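Local coordinates for protein glycosaminoglycan xylosylkinase (PDB 5XOM) that probably phosphorylates xylose in the glycosaminoglycan linkage region, as a Fam20-family secretory-pathway kinase, at residues R60-I70 and D142-P152. Residues are numbered along the deposited sequence; the frame is centred on the assembly and turned at random.
Sequences RALTVDSDVEI and DRLLGFYRAPP
Leu62 N donates to Tyr148 O (2.8 Å), and Thr63 N adds a weak bond to the same oxygen, so one carbonyl holds the 60-66 loop against the turn that follows helix 132-144, which ends in a Schellman motif at Gly146. Tyr148 has a long flat ring that can run beside the Thr63-Asp65 backbone; Thr63 OG1 meets its edge at CD1 in plane, 3.3 Å away. Thr63 OG1 sits between the backbone N and the carbonyl carbon (chi1 58°) and donates to a water, which in turn donates to Asp142 OD1 and Ala150 O, while CG2, beside the backbone N, packs on Pro152 CD. Arg143, long enough to cross the gap, bends at chi3 and gives NH2 to Val64 O (2.6 Å, N-H...O 168°), in both the carbonyl and guanidinium planes. Ile70 covers one guanidinium face, and Asp67 OD1 makes a weak salt bridge with Arg143 NH1 (3.5 Å). The Arg60 and Arg149 guanidiniums lie close, but Arg60 pairs with Asp262 and Ser290 O, and Arg149 with Asp265, probably offsetting the repulsion. Arg143 thus fixes the loop leading into helix 67-79 by a directed bond, its charge probably strengthening the grip, while Asp67 and Ile70 extend the contact to the first turn.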
loop_
_atom_site.group_PDB
_atom_site.type_symbol
_atom_site.label_atom_id
_atom_site.label_comp_id
_atom_site.label_asym_id
_atom_site.label_seq_id
_atom_site.Cartn_x
_atom_site.Cartn_y
_atom_site.Cartn_z
ATOM N N ARG A 60 11.397 -2.087 11.517
ATOM C CA ARG A 60 11.614 -3.367 10.858
ATOM C C ARG A 60 11.340 -3.332 9.358
ATOM O O ARG A 60 11.279 -4.394 8.725
ATOM C CB ARG A 60 10.742 -4.442 11.512
ATOM C CG ARG A 60 11.176 -4.806 12.939
ATOM C CD ARG A 60 12.653 -5.235 12.974
ATOM N NE ARG A 60 12.923 -6.354 12.083
ATOM C CZ ARG A 60 14.087 -6.987 12.003
ATOM N NH1 ARG A 60 15.137 -6.650 12.755
ATOM N NH2 ARG A 60 14.226 -8.000 11.150
ATOM N N ALA A 61 11.217 -2.148 8.761
ATOM C CA ALA A 61 11.004 -2.064 7.315
ATOM C C ALA A 61 11.281 -0.648 6.842
ATOM O O ALA A 61 10.640 0.298 7.312
ATOM C CB ALA A 61 9.582 -2.485 6.936
ATOM N N LEU A 62 12.217 -0.501 5.901
ATOM C CA LEU A 62 12.430 0.797 5.277
ATOM C C LEU A 62 11.432 1.052 4.156
ATOM O O LEU A 62 11.027 2.199 3.942
ATOM C CB LEU A 62 13.862 0.913 4.740
ATOM C CG LEU A 62 15.009 1.043 5.748
ATOM C CD1 LEU A 62 16.320 1.299 4.993
ATOM C CD2 LEU A 62 14.738 2.132 6.794
ATOM N N THR A 63 11.015 0.008 3.445
ATOM C CA THR A 63 10.063 0.130 2.352
ATOM C C THR A 63 8.930 -0.866 2.557
ATOM O O THR A 63 8.977 -1.731 3.436
ATOM C CB THR A 63 10.734 -0.098 0.990
ATOM O OG1 THR A 63 11.341 -1.395 0.972
ATOM C CG2 THR A 63 11.808 0.959 0.738
ATOM N N VAL A 64 7.903 -0.737 1.721
ATOM C CA VAL A 64 6.668 -1.491 1.869
ATOM C C VAL A 64 6.355 -2.220 0.568
ATOM O O VAL A 64 6.930 -1.944 -0.486
ATOM C CB VAL A 64 5.488 -0.587 2.269
ATOM C CG1 VAL A 64 5.695 -0.054 3.670
ATOM C CG2 VAL A 64 5.348 0.556 1.270
ATOM N N ASP A 65 5.408 -3.154 0.664
ATOM C CA ASP A 65 5.003 -3.969 -0.474
ATOM C C ASP A 65 4.292 -3.154 -1.550
ATOM O O ASP A 65 4.287 -3.563 -2.716
ATOM C CB ASP A 65 4.109 -5.109 0.019
ATOM C CG ASP A 65 3.633 -6.013 -1.102
ATOM O OD1 ASP A 65 4.442 -6.329 -1.999
ATOM O OD2 ASP A 65 2.453 -6.419 -1.077
ATOM N N SER A 66 3.707 -2.013 -1.188
ATOM C CA SER A 66 2.883 -1.215 -2.098
ATOM C C SER A 66 3.714 -0.630 -3.235
ATOM O O SER A 66 4.523 0.278 -3.023
ATOM C CB SER A 66 2.197 -0.097 -1.322
ATOM O OG SER A 66 1.650 0.863 -2.212
ATOM N N ASP A 67 3.456 -1.097 -4.460
ATOM C CA ASP A 67 4.112 -0.519 -5.627
ATOM C C ASP A 67 3.665 0.915 -5.865
ATOM O O ASP A 67 4.441 1.727 -6.382
ATOM C CB ASP A 67 3.835 -1.366 -6.869
ATOM C CG ASP A 67 4.600 -2.679 -6.864
ATOM O OD1 ASP A 67 5.503 -2.842 -6.011
ATOM O OD2 ASP A 67 4.302 -3.545 -7.715
ATOM N N VAL A 68 2.423 1.247 -5.506
ATOM C CA VAL A 68 1.936 2.610 -5.699
ATOM C C VAL A 68 2.760 3.587 -4.872
ATOM O O VAL A 68 3.198 4.633 -5.365
ATOM C CB VAL A 68 0.437 2.703 -5.362
ATOM C CG1 VAL A 68 -0.029 4.140 -5.451
ATOM C CG2 VAL A 68 -0.361 1.831 -6.314
ATOM N N GLU A 69 2.994 3.250 -3.604
ATOM C CA GLU A 69 3.759 4.139 -2.734
ATOM C C GLU A 69 5.217 4.232 -3.178
ATOM O O GLU A 69 5.796 5.325 -3.192
ATOM C CB GLU A 69 3.659 3.665 -1.285
ATOM C CG GLU A 69 2.239 3.707 -0.724
ATOM C CD GLU A 69 2.188 3.545 0.790
ATOM O OE1 GLU A 69 3.240 3.701 1.443
ATOM O OE2 GLU A 69 1.094 3.277 1.330
ATOM N N ILE A 70 5.820 3.102 -3.557
ATOM C CA ILE A 70 7.235 3.098 -3.931
ATOM C C ILE A 70 7.445 3.781 -5.279
ATOM O O ILE A 70 8.353 4.611 -5.430
ATOM C CB ILE A 70 7.790 1.662 -3.916
ATOM C CG1 ILE A 70 7.935 1.193 -2.470
ATOM C CG2 ILE A 70 9.143 1.596 -4.592
ATOM C CD1 ILE A 70 9.031 1.944 -1.716
ATOM N N ASP A 142 15.961 -6.503 -2.952
ATOM C CA ASP A 142 15.627 -6.410 -1.533
ATOM C C ASP A 142 14.115 -6.415 -1.324
ATOM O O ASP A 142 13.614 -7.063 -0.400
ATOM C CB ASP A 142 16.251 -5.140 -0.954
ATOM C CG ASP A 142 15.691 -4.767 0.405
ATOM O OD1 ASP A 142 14.676 -4.040 0.459
ATOM O OD2 ASP A 142 16.274 -5.178 1.426
ATOM N N ARG A 143 13.369 -5.748 -2.213
ATOM C CA ARG A 143 11.910 -5.807 -2.153
ATOM C C ARG A 143 11.392 -7.158 -2.634
ATOM O O ARG A 143 10.479 -7.730 -2.026
ATOM C CB ARG A 143 11.311 -4.673 -2.980
ATOM C CG ARG A 143 11.826 -3.313 -2.574
ATOM C CD ARG A 143 11.071 -2.199 -3.258
ATOM N NE ARG A 143 9.694 -2.122 -2.775
ATOM C CZ ARG A 143 8.628 -2.324 -3.540
ATOM N NH1 ARG A 143 8.777 -2.601 -4.831
ATOM N NH2 ARG A 143 7.411 -2.238 -3.023
ATOM N N LEU A 144 11.972 -7.687 -3.719
ATOM C CA LEU A 144 11.514 -8.961 -4.270
ATOM C C LEU A 144 11.647 -10.093 -3.253
ATOM O O LEU A 144 10.766 -10.955 -3.151
ATOM C CB LEU A 144 12.296 -9.288 -5.547
ATOM C CG LEU A 144 12.037 -10.647 -6.201
ATOM C CD1 LEU A 144 10.571 -10.758 -6.590
ATOM C CD2 LEU A 144 12.944 -10.844 -7.416
ATOM N N LEU A 145 12.737 -10.111 -2.490
ATOM C CA LEU A 145 12.922 -11.153 -1.490
ATOM C C LEU A 145 12.192 -10.870 -0.184
ATOM O O LEU A 145 12.251 -11.703 0.727
ATOM C CB LEU A 145 14.408 -11.360 -1.195
ATOM C CG LEU A 145 15.322 -11.813 -2.330
ATOM C CD1 LEU A 145 16.780 -11.709 -1.898
ATOM C CD2 LEU A 145 14.963 -13.232 -2.771
ATOM N N GLY A 146 11.507 -9.732 -0.068
ATOM C CA GLY A 146 10.742 -9.436 1.127
ATOM C C GLY A 146 11.545 -8.939 2.304
ATOM O O GLY A 146 11.037 -8.946 3.428
ATOM N N PHE A 147 12.796 -8.520 2.091
ATOM C CA PHE A 147 13.580 -7.960 3.187
ATOM C C PHE A 147 13.127 -6.539 3.520
ATOM O O PHE A 147 12.983 -6.188 4.694
ATOM C CB PHE A 147 15.072 -7.985 2.843
ATOM C CG PHE A 147 15.684 -9.358 2.870
ATOM C CD1 PHE A 147 15.461 -10.214 3.936
ATOM C CD2 PHE A 147 16.484 -9.794 1.827
ATOM C CE1 PHE A 147 16.026 -11.480 3.964
ATOM C CE2 PHE A 147 17.055 -11.057 1.852
ATOM C CZ PHE A 147 16.822 -11.901 2.923
ATOM N N TYR A 148 12.915 -5.707 2.495
ATOM C CA TYR A 148 12.451 -4.326 2.651
ATOM C C TYR A 148 13.374 -3.501 3.557
ATOM O O TYR A 148 12.921 -2.670 4.345
ATOM C CB TYR A 148 10.998 -4.283 3.153
ATOM C CG TYR A 148 10.012 -4.927 2.183
ATOM C CD1 TYR A 148 9.700 -4.315 0.973
ATOM C CD2 TYR A 148 9.407 -6.147 2.471
ATOM C CE1 TYR A 148 8.820 -4.897 0.078
ATOM C CE2 TYR A 148 8.520 -6.737 1.578
ATOM C CZ TYR A 148 8.233 -6.109 0.387
ATOM O OH TYR A 148 7.361 -6.695 -0.501
ATOM N N ARG A 149 14.688 -3.698 3.413
ATOM C CA ARG A 149 15.699 -3.034 4.232
ATOM C C ARG A 149 16.619 -2.117 3.449
ATOM O O ARG A 149 17.649 -1.691 3.995
ATOM C CB ARG A 149 16.550 -4.070 4.950
ATOM C CG ARG A 149 15.711 -4.964 5.740
ATOM C CD ARG A 149 16.413 -6.153 6.308
ATOM N NE ARG A 149 15.349 -7.085 6.615
ATOM C CZ ARG A 149 15.497 -8.258 7.188
ATOM N NH1 ARG A 149 16.693 -8.712 7.579
ATOM N NH2 ARG A 149 14.415 -8.989 7.397
ATOM N N ALA A 150 16.322 -1.861 2.182
ATOM C CA ALA A 150 17.167 -1.042 1.330
ATOM C C ALA A 150 16.469 0.270 0.992
ATOM O O ALA A 150 15.285 0.252 0.637
ATOM C CB ALA A 150 17.511 -1.793 0.038
ATOM N N PRO A 151 17.159 1.404 1.097
ATOM C CA PRO A 151 16.577 2.683 0.711
ATOM C C PRO A 151 16.292 2.709 -0.839
ATOM O O PRO A 151 17.022 2.066 -1.583
ATOM C CB PRO A 151 17.631 3.722 1.082
ATOM C CG PRO A 151 18.744 2.995 1.716
ATOM C CD PRO A 151 18.549 1.530 1.580
ATOM N N PRO A 152 15.260 3.427 -1.224
ATOM C CA PRO A 152 14.941 3.519 -2.675
ATOM C C PRO A 152 16.109 4.021 -3.520
ATOM O O PRO A 152 16.835 4.945 -3.145
ATOM C CB PRO A 152 13.765 4.503 -2.703
ATOM C CG PRO A 152 13.098 4.346 -1.368
ATOM C CD PRO A 152 14.119 3.813 -0.378
HETATM O O HOH W 1 11.932 -6.393 7.445
HETATM O O HOH W 2 13.628 -1.676 -0.001
#